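Local coordinates for protein beta-lactamase (Burkholderia cenocepacia, PDB 5E2G) that probably hydrolyses beta-lactams to substituted beta-amino acids, as a class C serine beta-lactamase, and may also act as a D-alanine carboxypeptidase, at residues Y257-P262 against P301-N306; P262-Q265 against E270-P273. One frame throughout, in Å; residues are numbered along the deposited sequence.

Contact 1: residues Y257-P262 against P301-N306; sequences YFRAGP and PPLAPN
The guanidinium of Arg259 carries a methyl of Leu303 over one of its faces, while the phenol ring of Tyr257 meets the ring of Pro302 obliquely. Leu303 CD1 sits over the CZ end of the guanidinium, nearest Arg259 NH2 at 3.6 Å, with NH1 and CZ slightly farther, and the two side chains run at about a right angle to each other. The Arg259 side chain is bent at CB-CG (chi2 -68°) and straight beyond it, which carries the flat end across to the leucine. Its NH1 donates to the hydroxyl of Thr264 on the next strand, a bond that helps fix the plane against which Leu303 rests. At Tyr257, the CB atom of Pro302 approaches CD1 to 3.9 Å, and its CG is equally near, an apolar contact along one side of the phenol.

Both pairs sit where strands 256-260 and 294-303 run antiparallel in the large sheet of the serine beta-lactamase fold, the second strand turning a corner at Pro301. Each segment is bonded to the neighbouring strand through its own backbone, Leu303 to Gly256 and Tyr257 to Ile299, and Tyr257 and Phe258 together form a classic beta bulge opposite Gln265. The CB of Tyr257 points away from 301-306, and its ring returns to Pro302 because CG stands anti to the carbonyl carbon (chi1 -68°). Pro302 also packs on Thr255, at the protein surface.

Contact 2: residues P262-Q265 against E270-P273; sequences PLTQ and EQYP
Thr264 and Gln271 form an antiparallel hydrogen-bonded pair, the N-to-C directions of their strand segments 130° apart and so strongly twisted, with Gln271 N donating to Thr264 O at 2.9 Å and Thr264 N to Gln271 O at 3.2 Å. Thr264 O also receives a CA-H contact from Glu270, whose pairing with Gln265 is non-hydrogen-bonded. A water ties the strands further: it donates to the carbonyl oxygens of Pro262 and Gln271 and accepts from Thr264 OG1 at 2.7 Å, so Gln271 O is gripped by the Thr264 amide and by the water. The same hydroxyl accepts from Arg259 NH1. Thr264 CB packs against Gln271 CG at 3.9 Å on the same face of the sheet.

The ring of Tyr272 presents its CD1-CE1 edge to Pro262 O, which lies near the ring plane, 3.4 Å from CD1. Its CE1 reaches the backbone of Leu263, with 3.6 Å to Leu263 CA, and its hydroxyl lies beside the leucine side chain. On the sheet face shared by Gln265 and Glu270, Gln265 OE1 rests 3.8 Å from Glu270 CG, the amide and carboxylate planes standing 88° apart. Both polar ends turn to Arg146, which bonds Gln265 OE1 and forms a salt bridge with Glu270 OE2. Glu270 also touches Lys313, which probably begins the KTG motif of the family, placing this beta hairpin beside what is probably the active site of a serine beta-lactamase fold.

From the N terminus, strand 256-260 enters contact 1, and the turn at Gly261 and Pro262 sends the chain back along 263-265 into contact 2. Contact 2 closes a short hairpin loop of four residues. The two segments of contact 1 are separated by 38 residues, the hairpin among them, before strand 294-303 returns to the other flank of 256-260, so the hairpin nests within the longer closure, and Pro262 belongs to both. The two contacts touch directly through Phe258 O and Gln265 N, 2.8 Å apart, and Leu303 CD1 packs on Thr264 CG2. Together they tie four neighbouring strands, 270-273, 263-265, 256-260 and 294-303, into one continuous part of the sheet.

Contact 1: residues Y257-P262 against P301-N306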
ATOM      1  N   TYR A 257      -3.265 -12.465  -9.937  1.00 13.25           N
ATOM      2  CA  TYR A 257      -4.311 -12.330 -10.948  1.00 11.85           C
ATOM      3  C   TYR A 257      -3.804 -12.019 -12.349  1.00 14.92           C
ATOM      4  O   TYR A 257      -4.403 -12.485 -13.326  1.00 12.29           O
ATOM      5  CB  TYR A 257      -5.300 -11.237 -10.530  1.00 12.36           C
ATOM      6  CG  TYR A 257      -6.114 -11.596  -9.315  1.00 14.57           C
ATOM      7  CD1 TYR A 257      -7.120 -12.545  -9.389  1.00 13.86           C
ATOM      8  CD2 TYR A 257      -5.876 -10.982  -8.089  1.00 17.27           C
ATOM      9  CE1 TYR A 257      -7.877 -12.875  -8.268  1.00 14.45           C
ATOM     10  CE2 TYR A 257      -6.621 -11.303  -6.967  1.00 16.01           C
ATOM     11  CZ  TYR A 257      -7.622 -12.246  -7.059  1.00 14.20           C
ATOM     12  OH  TYR A 257      -8.362 -12.562  -5.945  1.00 14.00           O
ATOM     13  N   PHE A 258      -2.746 -11.210 -12.481  1.00 13.92           N
ATOM     14  CA  PHE A 258      -2.234 -10.797 -13.782  1.00 12.41           C
ATOM     15  C   PHE A 258      -0.717 -10.828 -13.792  1.00 12.06           C
ATOM     16  O   PHE A 258      -0.074 -10.525 -12.788  1.00 15.27           O
ATOM     17  CB  PHE A 258      -2.643  -9.369 -14.154  1.00 12.76           C
ATOM     18  CG  PHE A 258      -4.112  -9.172 -14.363  1.00 13.75           C
ATOM     19  CD1 PHE A 258      -4.919  -8.716 -13.325  1.00 15.49           C
ATOM     20  CD2 PHE A 258      -4.680  -9.395 -15.608  1.00 15.07           C
ATOM     21  CE1 PHE A 258      -6.278  -8.514 -13.518  1.00 15.08           C
ATOM     22  CE2 PHE A 258      -6.031  -9.192 -15.814  1.00 14.58           C
ATOM     23  CZ  PHE A 258      -6.835  -8.753 -14.765  1.00 15.89           C
ATOM     24  N   ARG A 259      -0.150 -11.172 -14.946  1.00 12.62           N
ATOM     25  CA  ARG A 259       1.218 -10.791 -15.269  1.00 13.74           C
ATOM     26  C   ARG A 259       1.197  -9.445 -15.971  1.00 16.00           C
ATOM     27  O   ARG A 259       0.371  -9.215 -16.854  1.00 16.39           O
ATOM     28  CB  ARG A 259       1.893 -11.805 -16.191  1.00 14.23           C
ATOM     29  CG  ARG A 259       1.717 -13.228 -15.791  1.00 14.72           C
ATOM     30  CD  ARG A 259       2.440 -13.553 -14.509  1.00 14.54           C
ATOM     31  NE  ARG A 259       2.286 -14.973 -14.220  1.00 17.22           N
ATOM     32  CZ  ARG A 259       2.768 -15.579 -13.147  1.00 17.31           C
ATOM     33  NH1 ARG A 259       3.444 -14.876 -12.251  1.00 18.08           N
ATOM     34  NH2 ARG A 259       2.579 -16.884 -12.982  1.00 13.35           N
ATOM     35  N   ALA A 260       2.110  -8.556 -15.584  1.00 16.18           N
ATOM     36  CA  ALA A 260       2.356  -7.327 -16.338  1.00 15.63           C
ATOM     37  C   ALA A 260       3.863  -7.142 -16.407  1.00 17.95           C
ATOM     38  O   ALA A 260       4.498  -6.837 -15.394  1.00 16.10           O
ATOM     39  CB  ALA A 260       1.677  -6.116 -15.702  1.00 17.35           C
ATOM     40  N   GLY A 261       4.435  -7.343 -17.591  1.00 19.13           N
ATOM     41  CA  GLY A 261       5.868  -7.419 -17.722  1.00 19.39           C
ATOM     42  C   GLY A 261       6.461  -8.376 -16.704  1.00 14.81           C
ATOM     43  O   GLY A 261       6.028  -9.522 -16.573  1.00 17.71           O
ATOM     44  N   PRO A 262       7.443  -7.896 -15.933  1.00 17.63           N
ATOM     45  CA  PRO A 262       8.094  -8.746 -14.922  1.00 18.35           C
ATOM     46  C   PRO A 262       7.279  -8.927 -13.654  1.00 16.06           C
ATOM     47  O   PRO A 262       7.641  -9.756 -12.807  1.00 16.12           O
ATOM     48  CB  PRO A 262       9.367  -7.967 -14.610  1.00 20.00           C
ATOM     49  CG  PRO A 262       8.898  -6.533 -14.717  1.00 18.42           C
ATOM     50  CD  PRO A 262       7.977  -6.521 -15.913  1.00 17.40           C
ATOM     51  N   PRO A 301      -6.010 -20.684 -13.613  1.00 17.08           N
ATOM     52  CA  PRO A 301      -6.669 -20.038 -12.476  1.00 17.55           C
ATOM     53  C   PRO A 301      -5.696 -19.114 -11.767  1.00 15.73           C
ATOM     54  O   PRO A 301      -4.493 -19.331 -11.906  1.00 17.52           O
ATOM     55  CB  PRO A 301      -7.067 -21.221 -11.585  1.00 18.26           C
ATOM     56  CG  PRO A 301      -6.019 -22.250 -11.864  1.00 15.27           C
ATOM     57  CD  PRO A 301      -5.613 -22.070 -13.304  1.00 15.27           C
ATOM     58  N   PRO A 302      -6.201 -18.112 -11.047  1.00 13.48           N
ATOM     59  CA  PRO A 302      -5.306 -17.189 -10.347  1.00 13.01           C
ATOM     60  C   PRO A 302      -4.352 -17.956  -9.445  1.00 13.15           C
ATOM     61  O   PRO A 302      -4.664 -19.041  -8.961  1.00 18.39           O
ATOM     62  CB  PRO A 302      -6.265 -16.310  -9.541  1.00 17.73           C
ATOM     63  CG  PRO A 302      -7.536 -16.353 -10.304  1.00 18.11           C
ATOM     64  CD  PRO A 302      -7.617 -17.750 -10.851  1.00 17.35           C
ATOM     65  N   LEU A 303      -3.162 -17.406  -9.254  1.00 14.40           N
ATOM     66  CA  LEU A 303      -2.198 -18.064  -8.386  1.00 16.44           C
ATOM     67  C   LEU A 303      -2.697 -18.067  -6.953  1.00 16.05           C
ATOM     68  O   LEU A 303      -3.073 -17.024  -6.410  1.00 12.77           O
ATOM     69  CB  LEU A 303      -0.851 -17.366  -8.459  1.00 15.46           C
ATOM     70  CG  LEU A 303      -0.428 -17.224  -9.904  1.00 16.90           C
ATOM     71  CD1 LEU A 303       0.658 -16.230  -9.960  1.00 21.25           C
ATOM     72  CD2 LEU A 303       0.019 -18.555 -10.471  1.00 14.59           C
ATOM     73  N   ALA A 304      -2.715 -19.241  -6.343  1.00 16.22           N
ATOM     74  CA  ALA A 304      -2.937 -19.292  -4.912  1.00 16.26           C
ATOM     75  C   ALA A 304      -1.878 -18.445  -4.212  1.00 15.39           C
ATOM     76  O   ALA A 304      -0.741 -18.362  -4.690  1.00 15.11           O
ATOM     77  CB  ALA A 304      -2.869 -20.733  -4.416  1.00 19.20           C
ATOM     78  N   PRO A 305      -2.222 -17.773  -3.113  1.00 16.45           N
ATOM     79  CA  PRO A 305      -1.181 -17.196  -2.256  1.00 17.90           C
ATOM     80  C   PRO A 305      -0.047 -18.188  -2.059  1.00 17.85           C
ATOM     81  O   PRO A 305      -0.276 -19.390  -1.895  1.00 17.85           O
ATOM     82  CB  PRO A 305      -1.930 -16.899  -0.954  1.00 13.35           C
ATOM     83  CG  PRO A 305      -3.331 -16.591  -1.422  1.00 14.65           C
ATOM     84  CD  PRO A 305      -3.580 -17.459  -2.631  1.00 16.60           C
ATOM     85  N   ASN A 306       1.184 -17.697  -2.114  1.00 17.05           N
ATOM     86  CA  ASN A 306       2.363 -18.546  -2.218  1.00 16.68           C
ATOM     87  C   ASN A 306       3.444 -18.001  -1.301  1.00 18.62           C
ATOM     88  O   ASN A 306       3.939 -16.888  -1.531  1.00 20.57           O
ATOM     89  CB  ASN A 306       2.850 -18.586  -3.666  1.00 21.41           C
ATOM     90  CG  ASN A 306       4.103 -19.422  -3.856  1.00 25.62           C
ATOM     91  OD1 ASN A 306       4.537 -20.144  -2.965  1.00 27.62           O
ATOM     92  ND2 ASN A 306       4.687 -19.329  -5.043  1.00 28.47           N
TER

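Contact 2: residues P262-Q265 against E270-P273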
ATOM      1  N   PRO A 262       7.443  -7.896 -15.933  1.00 17.63           N
ATOM      2  CA  PRO A 262       8.094  -8.746 -14.922  1.00 18.35           C
ATOM      3  C   PRO A 262       7.279  -8.927 -13.654  1.00 16.06           C
ATOM      4  O   PRO A 262       7.641  -9.756 -12.807  1.00 16.12           O
ATOM      5  CB  PRO A 262       9.367  -7.967 -14.610  1.00 20.00           C
ATOM      6  CG  PRO A 262       8.898  -6.533 -14.717  1.00 18.42           C
ATOM      7  CD  PRO A 262       7.977  -6.521 -15.913  1.00 17.40           C
ATOM      8  N   LEU A 263       6.209  -8.170 -13.513  1.00 13.93           N
ATOM      9  CA  LEU A 263       5.469  -8.025 -12.277  1.00 12.85           C
ATOM     10  C   LEU A 263       4.263  -8.948 -12.288  1.00 15.50           C
ATOM     11  O   LEU A 263       3.665  -9.198 -13.335  1.00 19.66           O
ATOM     12  CB  LEU A 263       5.043  -6.561 -12.136  1.00 15.91           C
ATOM     13  CG  LEU A 263       4.073  -6.012 -11.108  1.00 16.80           C
ATOM     14  CD1 LEU A 263       4.398  -4.541 -10.917  1.00 18.50           C
ATOM     15  CD2 LEU A 263       2.650  -6.175 -11.580  1.00 15.94           C
ATOM     16  N   THR A 264       3.913  -9.458 -11.113  1.00 12.62           N
ATOM     17  CA  THR A 264       2.657 -10.165 -10.920  1.00 14.39           C
ATOM     18  C   THR A 264       1.783  -9.329  -9.994  1.00 14.15           C
ATOM     19  O   THR A 264       2.234  -8.892  -8.932  1.00 12.82           O
ATOM     20  CB  THR A 264       2.886 -11.567 -10.358  1.00 15.17           C
ATOM     21  OG1 THR A 264       3.673 -12.309 -11.289  1.00 15.60           O
ATOM     22  CG2 THR A 264       1.564 -12.290 -10.139  1.00 14.45           C
ATOM     23  N   GLN A 265       0.550  -9.083 -10.418  1.00 11.52           N
ATOM     24  CA  GLN A 265      -0.376  -8.202  -9.718  1.00 13.39           C
ATOM     25  C   GLN A 265      -1.339  -9.028  -8.879  1.00 12.43           C
ATOM     26  O   GLN A 265      -2.110  -9.828  -9.425  1.00 11.78           O
ATOM     27  CB  GLN A 265      -1.145  -7.336 -10.717  1.00 12.25           C
ATOM     28  CG  GLN A 265      -2.100  -6.363 -10.072  1.00 14.04           C
ATOM     29  CD  GLN A 265      -1.385  -5.349  -9.207  1.00 12.34           C
ATOM     30  OE1 GLN A 265      -0.597  -4.549  -9.706  1.00 14.58           O
ATOM     31  NE2 GLN A 265      -1.656  -5.375  -7.903  1.00 12.45           N
ATOM     32  N   GLU A 270       1.943  -6.531  -5.079  1.00 13.57           N
ATOM     33  CA  GLU A 270       2.675  -6.942  -6.267  1.00 12.78           C
ATOM     34  C   GLU A 270       3.758  -7.920  -5.837  1.00 15.03           C
ATOM     35  O   GLU A 270       4.355  -7.752  -4.771  1.00 14.89           O
ATOM     36  CB  GLU A 270       3.263  -5.709  -6.976  1.00 16.11           C
ATOM     37  CG  GLU A 270       2.210  -4.612  -7.219  1.00 15.40           C
ATOM     38  CD  GLU A 270       2.788  -3.202  -7.252  1.00 22.92           C
ATOM     39  OE1 GLU A 270       4.017  -3.049  -7.081  1.00 30.63           O
ATOM     40  OE2 GLU A 270       2.009  -2.244  -7.454  1.00 21.32           O
ATOM     41  N   GLN A 271       3.997  -8.962  -6.633  1.00 12.49           N
ATOM     42  CA  GLN A 271       4.854 -10.036  -6.154  1.00 12.00           C
ATOM     43  C   GLN A 271       5.708 -10.607  -7.272  1.00 15.29           C
ATOM     44  O   GLN A 271       5.475 -10.365  -8.462  1.00 14.22           O
ATOM     45  CB  GLN A 271       4.035 -11.156  -5.503  1.00 12.91           C
ATOM     46  CG  GLN A 271       3.409 -12.083  -6.490  1.00 13.64           C
ATOM     47  CD  GLN A 271       2.563 -13.158  -5.849  1.00 14.77           C
ATOM     48  OE1 GLN A 271       2.311 -14.193  -6.459  1.00 17.55           O
ATOM     49  NE2 GLN A 271       2.116 -12.928  -4.632  1.00 12.02           N
ATOM     50  N   TYR A 272       6.720 -11.367  -6.855  1.00 13.84           N
ATOM     51  CA  TYR A 272       7.702 -11.989  -7.732  1.00 13.85           C
ATOM     52  C   TYR A 272       8.065 -13.332  -7.123  1.00 16.22           C
ATOM     53  O   TYR A 272       8.019 -13.478  -5.896  1.00 20.83           O
ATOM     54  CB  TYR A 272       8.956 -11.110  -7.889  1.00 15.75           C
ATOM     55  CG  TYR A 272       8.635  -9.687  -8.277  1.00 15.22           C
ATOM     56  CD1 TYR A 272       8.576  -9.307  -9.609  1.00 14.70           C
ATOM     57  CD2 TYR A 272       8.350  -8.734  -7.310  1.00 15.83           C
ATOM     58  CE1 TYR A 272       8.253  -8.018  -9.973  1.00 14.96           C
ATOM     59  CE2 TYR A 272       8.022  -7.434  -7.662  1.00 17.90           C
ATOM     60  CZ  TYR A 272       7.981  -7.080  -8.994  1.00 16.76           C
ATOM     61  OH  TYR A 272       7.655  -5.794  -9.348  1.00 16.17           O
ATOM     62  N   PRO A 273       8.420 -14.330  -7.935  1.00 17.04           N
ATOM     63  CA  PRO A 273       8.891 -15.593  -7.362  1.00 17.39           C
ATOM     64  C   PRO A 273      10.093 -15.355  -6.467  1.00 18.95           C
ATOM     65  O   PRO A 273      10.940 -14.510  -6.752  1.00 20.73           O
ATOM     66  CB  PRO A 273       9.262 -16.436  -8.589  1.00 17.33           C
ATOM     67  CG  PRO A 273       8.684 -15.748  -9.742  1.00 16.82           C
ATOM     68  CD  PRO A 273       8.502 -14.313  -9.405  1.00 15.08           C
TER
HETATM   69  O   HOH W   1       6.316 -11.667 -11.034  1.00 15.94           O